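Local structure of CTP:phosphocholine Cytidylyltransferase (Streptococcus pneumoniae, 1JYK) at residues L39-V53 with I237-L250. The protein transfers a cytidylyl group from CTP to phosphocholine, yielding CDP-choline and pyrophosphate. Residues are numbered along the deposited sequence; the frame is centred on the assembly and turned at random.
Unlike the reference sequence in segment 39-53: Leu42 (reference Met).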
loop_
_atom_site.group_PDB
_atom_site.type_symbol
_atom_site.label_atom_id
_atom_site.label_comp_id
_atom_site.label_asym_id
_atom_site.label_seq_id
_atom_site.Cartn_x
_atom_site.Cartn_y
_atom_site.Cartn_z
ATOM N N LEU A 39 -7.548 -1.963 -14.576
ATOM C CA LEU A 39 -8.794 -2.537 -14.090
ATOM C C LEU A 39 -9.981 -2.232 -14.983
ATOM O O LEU A 39 -11.113 -2.578 -14.649
ATOM C CB LEU A 39 -9.084 -2.050 -12.670
ATOM C CG LEU A 39 -8.067 -2.457 -11.605
ATOM C CD1 LEU A 39 -8.524 -1.956 -10.248
ATOM C CD2 LEU A 39 -7.911 -3.967 -11.593
ATOM N N ARG A 40 -9.731 -1.588 -16.118
ATOM C CA ARG A 40 -10.809 -1.257 -17.049
ATOM C C ARG A 40 -11.684 -2.489 -17.306
ATOM O O ARG A 40 -11.177 -3.609 -17.401
ATOM C CB ARG A 40 -10.223 -0.734 -18.366
ATOM C CG ARG A 40 -10.564 -1.565 -19.609
ATOM C CD ARG A 40 -11.887 -1.124 -20.266
ATOM N NE ARG A 40 -12.123 0.318 -20.170
ATOM C CZ ARG A 40 -13.253 0.931 -20.525
ATOM N NH1 ARG A 40 -14.272 0.238 -21.006
ATOM N NH2 ARG A 40 -13.361 2.246 -20.401
ATOM N N PRO A 41 -13.010 -2.306 -17.443
ATOM C CA PRO A 41 -13.832 -1.086 -17.383
ATOM C C PRO A 41 -14.236 -0.595 -15.982
ATOM O O PRO A 41 -14.963 0.391 -15.854
ATOM C CB PRO A 41 -15.066 -1.476 -18.181
ATOM C CG PRO A 41 -15.255 -2.924 -17.790
ATOM C CD PRO A 41 -13.847 -3.495 -17.706
ATOM N N LEU A 42 -13.777 -1.280 -14.942
ATOM C CA LEU A 42 -14.135 -0.921 -13.572
ATOM C C LEU A 42 -13.775 0.497 -13.148
ATOM O O LEU A 42 -14.471 1.099 -12.321
ATOM C CB LEU A 42 -13.479 -1.891 -12.588
ATOM C CG LEU A 42 -13.878 -3.359 -12.694
ATOM C CD1 LEU A 42 -12.906 -4.197 -11.875
ATOM C CD2 LEU A 42 -15.307 -3.536 -12.208
ATOM N N THR A 43 -12.694 1.024 -13.712
ATOM C CA THR A 43 -12.210 2.344 -13.330
ATOM C C THR A 43 -12.491 3.461 -14.307
ATOM O O THR A 43 -11.882 4.527 -14.220
ATOM C CB THR A 43 -10.704 2.300 -13.084
ATOM O OG1 THR A 43 -10.075 1.605 -14.168
ATOM C CG2 THR A 43 -10.407 1.576 -11.774
ATOM N N GLU A 44 -13.405 3.229 -15.239
ATOM C CA GLU A 44 -13.731 4.262 -16.203
ATOM C C GLU A 44 -14.400 5.460 -15.513
ATOM O O GLU A 44 -14.098 6.614 -15.828
ATOM C CB GLU A 44 -14.648 3.698 -17.286
ATOM C CG GLU A 44 -15.211 4.765 -18.191
ATOM C CD GLU A 44 -15.858 4.202 -19.432
ATOM O OE1 GLU A 44 -15.853 4.909 -20.465
ATOM O OE2 GLU A 44 -16.368 3.060 -19.369
ATOM N N ASN A 45 -15.297 5.182 -14.568
ATOM C CA ASN A 45 -16.010 6.236 -13.845
ATOM C C ASN A 45 -15.946 6.047 -12.343
ATOM O O ASN A 45 -16.633 6.745 -11.600
ATOM C CB ASN A 45 -17.477 6.271 -14.256
ATOM C CG ASN A 45 -17.664 6.689 -15.688
ATOM O OD1 ASN A 45 -17.418 5.908 -16.609
ATOM N ND2 ASN A 45 -18.100 7.929 -15.893
ATOM N N THR A 46 -15.136 5.099 -11.896
ATOM C CA THR A 46 -15.003 4.834 -10.473
ATOM C C THR A 46 -13.545 4.648 -10.111
ATOM O O THR A 46 -12.831 3.903 -10.778
ATOM C CB THR A 46 -15.739 3.551 -10.072
ATOM O OG1 THR A 46 -17.103 3.640 -10.476
ATOM C CG2 THR A 46 -15.661 3.341 -8.566
ATOM N N PRO A 47 -13.074 5.348 -9.065
ATOM C CA PRO A 47 -11.668 5.172 -8.688
ATOM C C PRO A 47 -11.530 3.728 -8.184
ATOM O O PRO A 47 -12.464 3.186 -7.585
ATOM C CB PRO A 47 -11.453 6.217 -7.593
ATOM C CG PRO A 47 -12.827 6.520 -7.075
ATOM C CD PRO A 47 -13.772 6.322 -8.209
ATOM N N LYS A 48 -10.388 3.098 -8.422
ATOM C CA LYS A 48 -10.241 1.711 -8.008
ATOM C C LYS A 48 -10.468 1.442 -6.520
ATOM O O LYS A 48 -10.946 0.366 -6.160
ATOM C CB LYS A 48 -8.888 1.153 -8.463
ATOM C CG LYS A 48 -7.691 1.701 -7.754
ATOM C CD LYS A 48 -6.426 1.287 -8.480
ATOM C CE LYS A 48 -5.197 1.818 -7.767
ATOM N NZ LYS A 48 -3.979 1.064 -8.154
ATOM N N ALA A 49 -10.153 2.407 -5.659
ATOM C CA ALA A 49 -10.349 2.220 -4.218
ATOM C C ALA A 49 -11.832 2.137 -3.870
ATOM O O ALA A 49 -12.205 1.617 -2.813
ATOM C CB ALA A 49 -9.699 3.364 -3.433
ATOM N N LEU A 50 -12.675 2.646 -4.763
ATOM C CA LEU A 50 -14.114 2.646 -4.521
ATOM C C LEU A 50 -14.898 1.615 -5.343
ATOM O O LEU A 50 -16.133 1.610 -5.338
ATOM C CB LEU A 50 -14.673 4.058 -4.736
ATOM C CG LEU A 50 -14.096 5.119 -3.782
ATOM C CD1 LEU A 50 -14.780 6.450 -4.049
ATOM C CD2 LEU A 50 -14.291 4.711 -2.322
ATOM N N VAL A 51 -14.184 0.745 -6.051
ATOM C CA VAL A 51 -14.838 -0.307 -6.817
ATOM C C VAL A 51 -15.491 -1.188 -5.743
ATOM O O VAL A 51 -14.880 -1.477 -4.710
ATOM C CB VAL A 51 -13.804 -1.118 -7.647
ATOM C CG1 VAL A 51 -14.367 -2.481 -8.021
ATOM C CG2 VAL A 51 -13.448 -0.349 -8.908
ATOM N N GLN A 52 -16.729 -1.600 -5.968
ATOM C CA GLN A 52 -17.427 -2.405 -4.972
ATOM C C GLN A 52 -17.347 -3.918 -5.154
ATOM O O GLN A 52 -17.560 -4.440 -6.246
ATOM C CB GLN A 52 -18.895 -1.984 -4.911
ATOM C CG GLN A 52 -19.087 -0.483 -4.832
ATOM C CD GLN A 52 -20.528 -0.084 -4.620
ATOM O OE1 GLN A 52 -21.363 -0.898 -4.228
ATOM N NE2 GLN A 52 -20.828 1.180 -4.873
ATOM N N VAL A 53 -17.014 -4.613 -4.073
ATOM C CA VAL A 53 -16.961 -6.066 -4.084
ATOM C C VAL A 53 -17.962 -6.454 -3.012
ATOM O O VAL A 53 -17.954 -5.905 -1.907
ATOM C CB VAL A 53 -15.538 -6.625 -3.764
ATOM C CG1 VAL A 53 -14.536 -6.047 -4.746
ATOM C CG2 VAL A 53 -15.134 -6.308 -2.339
ATOM N N ILE A 237 -6.351 -7.414 -6.845
ATOM C CA ILE A 237 -7.281 -7.156 -7.934
ATOM C C ILE A 237 -6.458 -6.407 -8.978
ATOM O O ILE A 237 -6.333 -5.185 -8.930
ATOM C CB ILE A 237 -8.478 -6.300 -7.467
ATOM C CG1 ILE A 237 -9.124 -6.956 -6.242
ATOM C CG2 ILE A 237 -9.499 -6.173 -8.595
ATOM C CD1 ILE A 237 -10.451 -6.369 -5.843
ATOM N N ASP A 238 -5.879 -7.163 -9.906
ATOM C CA ASP A 238 -5.030 -6.593 -10.943
ATOM C C ASP A 238 -5.716 -6.479 -12.292
ATOM O O ASP A 238 -5.142 -5.928 -13.230
ATOM C CB ASP A 238 -3.763 -7.442 -11.112
ATOM C CG ASP A 238 -2.822 -7.336 -9.924
ATOM O OD1 ASP A 238 -2.816 -6.274 -9.265
ATOM O OD2 ASP A 238 -2.089 -8.316 -9.651
ATOM N N SER A 239 -6.928 -7.011 -12.398
ATOM C CA SER A 239 -7.679 -6.970 -13.649
ATOM C C SER A 239 -9.152 -7.140 -13.332
ATOM O O SER A 239 -9.497 -7.544 -12.223
ATOM C CB SER A 239 -7.236 -8.111 -14.560
ATOM O OG SER A 239 -7.612 -9.363 -14.010
ATOM N N VAL A 240 -10.023 -6.841 -14.292
ATOM C CA VAL A 240 -11.452 -7.007 -14.047
ATOM C C VAL A 240 -11.719 -8.508 -13.879
ATOM O O VAL A 240 -12.686 -8.916 -13.247
ATOM C CB VAL A 240 -12.308 -6.417 -15.199
ATOM C CG1 VAL A 240 -12.088 -7.196 -16.477
ATOM C CG2 VAL A 240 -13.776 -6.434 -14.814
ATOM N N GLN A 241 -10.831 -9.330 -14.432
ATOM C CA GLN A 241 -10.965 -10.777 -14.315
ATOM C C GLN A 241 -10.760 -11.174 -12.856
ATOM O O GLN A 241 -11.489 -12.017 -12.326
ATOM C CB GLN A 241 -9.933 -11.478 -15.194
ATOM C CG GLN A 241 -10.347 -11.583 -16.657
ATOM C CD GLN A 241 -10.224 -10.264 -17.412
ATOM O OE1 GLN A 241 -9.351 -9.438 -17.121
ATOM N NE2 GLN A 241 -11.103 -10.064 -18.393
ATOM N N ASP A 242 -9.761 -10.570 -12.214
ATOM C CA ASP A 242 -9.481 -10.846 -10.807
ATOM C C ASP A 242 -10.715 -10.440 -10.018
ATOM O O ASP A 242 -11.132 -11.125 -9.085
ATOM C CB ASP A 242 -8.295 -10.015 -10.308
ATOM C CG ASP A 242 -6.959 -10.554 -10.776
ATOM O OD1 ASP A 242 -6.909 -11.693 -11.278
ATOM O OD2 ASP A 242 -5.954 -9.827 -10.640
ATOM N N TYR A 243 -11.285 -9.303 -10.404
ATOM C CA TYR A 243 -12.472 -8.762 -9.757
ATOM C C TYR A 243 -13.655 -9.719 -9.873
ATOM O O TYR A 243 -14.356 -9.988 -8.900
ATOM C CB TYR A 243 -12.825 -7.415 -10.394
ATOM C CG TYR A 243 -14.204 -6.926 -10.051
ATOM C CD1 TYR A 243 -14.447 -6.270 -8.847
ATOM C CD2 TYR A 243 -15.272 -7.137 -10.919
ATOM C CE1 TYR A 243 -15.725 -5.836 -8.512
ATOM C CE2 TYR A 243 -16.552 -6.707 -10.595
ATOM C CZ TYR A 243 -16.767 -6.056 -9.388
ATOM O OH TYR A 243 -18.028 -5.628 -9.061
ATOM N N ARG A 244 -13.883 -10.226 -11.076
ATOM C CA ARG A 244 -14.988 -11.145 -11.304
ATOM C C ARG A 244 -14.832 -12.429 -10.485
ATOM O O ARG A 244 -15.798 -12.935 -9.915
ATOM C CB ARG A 244 -15.089 -11.464 -12.800
ATOM C CG ARG A 244 -15.717 -10.334 -13.590
ATOM C CD ARG A 244 -15.393 -10.398 -15.070
ATOM N NE ARG A 244 -15.853 -9.193 -15.760
ATOM C CZ ARG A 244 -15.509 -8.865 -17.003
ATOM N NH1 ARG A 244 -14.693 -9.657 -17.696
ATOM N NH2 ARG A 244 -15.966 -7.744 -17.552
ATOM N N LYS A 245 -13.613 -12.950 -10.423
ATOM C CA LYS A 245 -13.356 -14.165 -9.664
ATOM C C LYS A 245 -13.622 -13.953 -8.178
ATOM O O LYS A 245 -14.224 -14.801 -7.525
ATOM C CB LYS A 245 -11.916 -14.623 -9.889
ATOM C CG LYS A 245 -11.734 -15.338 -11.216
ATOM C CD LYS A 245 -10.279 -15.449 -11.627
ATOM C CE LYS A 245 -10.168 -16.104 -12.998
ATOM N NZ LYS A 245 -8.772 -16.511 -13.323
ATOM N N LEU A 246 -13.177 -12.817 -7.647
ATOM C CA LEU A 246 -13.376 -12.502 -6.236
ATOM C C LEU A 246 -14.859 -12.393 -5.907
ATOM O O LEU A 246 -15.309 -12.854 -4.861
ATOM C CB LEU A 246 -12.691 -11.179 -5.875
ATOM C CG LEU A 246 -12.962 -10.659 -4.457
ATOM C CD1 LEU A 246 -12.458 -11.671 -3.430
ATOM C CD2 LEU A 246 -12.272 -9.312 -4.264
ATOM N N GLU A 247 -15.615 -11.767 -6.802
ATOM C CA GLU A 247 -17.042 -11.603 -6.587
ATOM C C GLU A 247 -17.675 -12.977 -6.429
ATOM O O GLU A 247 -18.514 -13.186 -5.555
ATOM C CB GLU A 247 -17.675 -10.860 -7.769
ATOM C CG GLU A 247 -17.442 -9.350 -7.744
ATOM C CD GLU A 247 -18.288 -8.627 -6.697
ATOM O OE1 GLU A 247 -18.902 -7.595 -7.044
ATOM O OE2 GLU A 247 -18.340 -9.077 -5.531
ATOM N N GLU A 248 -17.258 -13.912 -7.276
ATOM C CA GLU A 248 -17.776 -15.273 -7.231
ATOM C C GLU A 248 -17.437 -15.909 -5.887
ATOM O O GLU A 248 -18.259 -16.601 -5.285
ATOM C CB GLU A 248 -17.178 -16.108 -8.369
ATOM C CG GLU A 248 -18.003 -17.331 -8.768
ATOM C CD GLU A 248 -19.510 -17.127 -8.592
ATOM O OE1 GLU A 248 -20.036 -16.095 -9.072
ATOM O OE2 GLU A 248 -20.166 -18.001 -7.975
ATOM N N ILE A 249 -16.217 -15.670 -5.420
ATOM C CA ILE A 249 -15.785 -16.211 -4.146
ATOM C C ILE A 249 -16.615 -15.614 -3.015
ATOM O O ILE A 249 -17.138 -16.339 -2.170
ATOM C CB ILE A 249 -14.299 -15.915 -3.893
ATOM C CG1 ILE A 249 -13.449 -16.698 -4.890
ATOM C CG2 ILE A 249 -13.919 -16.301 -2.470
ATOM C CD1 ILE A 249 -11.995 -16.297 -4.902
ATOM N N LEU A 250 -16.749 -14.293 -3.005
ATOM C CA LEU A 250 -17.515 -13.630 -1.958
ATOM C C LEU A 250 -19.001 -14.013 -1.998
ATOM O O LEU A 250 -19.712 -13.861 -1.004
ATOM C CB LEU A 250 -17.330 -12.110 -2.057
ATOM C CG LEU A 250 -15.888 -11.618 -1.864
ATOM C CD1 LEU A 250 -15.880 -10.113 -1.700
ATOM C CD2 LEU A 250 -15.258 -12.285 -0.648
HETATM O O HOH W 1 -9.077 -5.264 -16.564
#
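Leu42 lays its CD2 methyl over one face of the Tyr243 ring, 3.9 Å from the ring centroid and 16° off the normal, a CH-pi contact. Its other methyl, CD1, reaches back to Tyr243 CG at 3.5 Å, so the fork straddles the root of the ring and its CD2/CE2 side. Tyr243 CG stands anti to the backbone N (chi1 166°), which carries the ring off the helix towards 39-53; the opposite face is backed by Glu247 CG. Tyrosine suits both needs, an apolar face for Leu42 and a polar end 3.1 Å (OH) from Gln52 O, though Glu247 OE1 also lies within reach of the hydroxyl proton. Glutamate is long enough for its OE2 to accept from Asn54 N, just past strand 52-53. Segment 39-53 continues the glycine-rich loop after strand 27-32 of the nucleotidyltransferase fold, and the C-terminal helix 240-250 packs on it. Branched Val53 fits between helix turns: CG1 meets Leu246 CD2 at 4.0 Å and CG2 meets Leu250 CD1 at 3.9 Å. Leu39 CD2 packs on the backbone entering the helix, 3.3 Å from Ser239 N, beside Ile237. One water bridges Val240 N to Arg40 O. Serine's short hydroxyl caps the first turn, Ser239 OG accepting from Asp242 N at 3.0 Å.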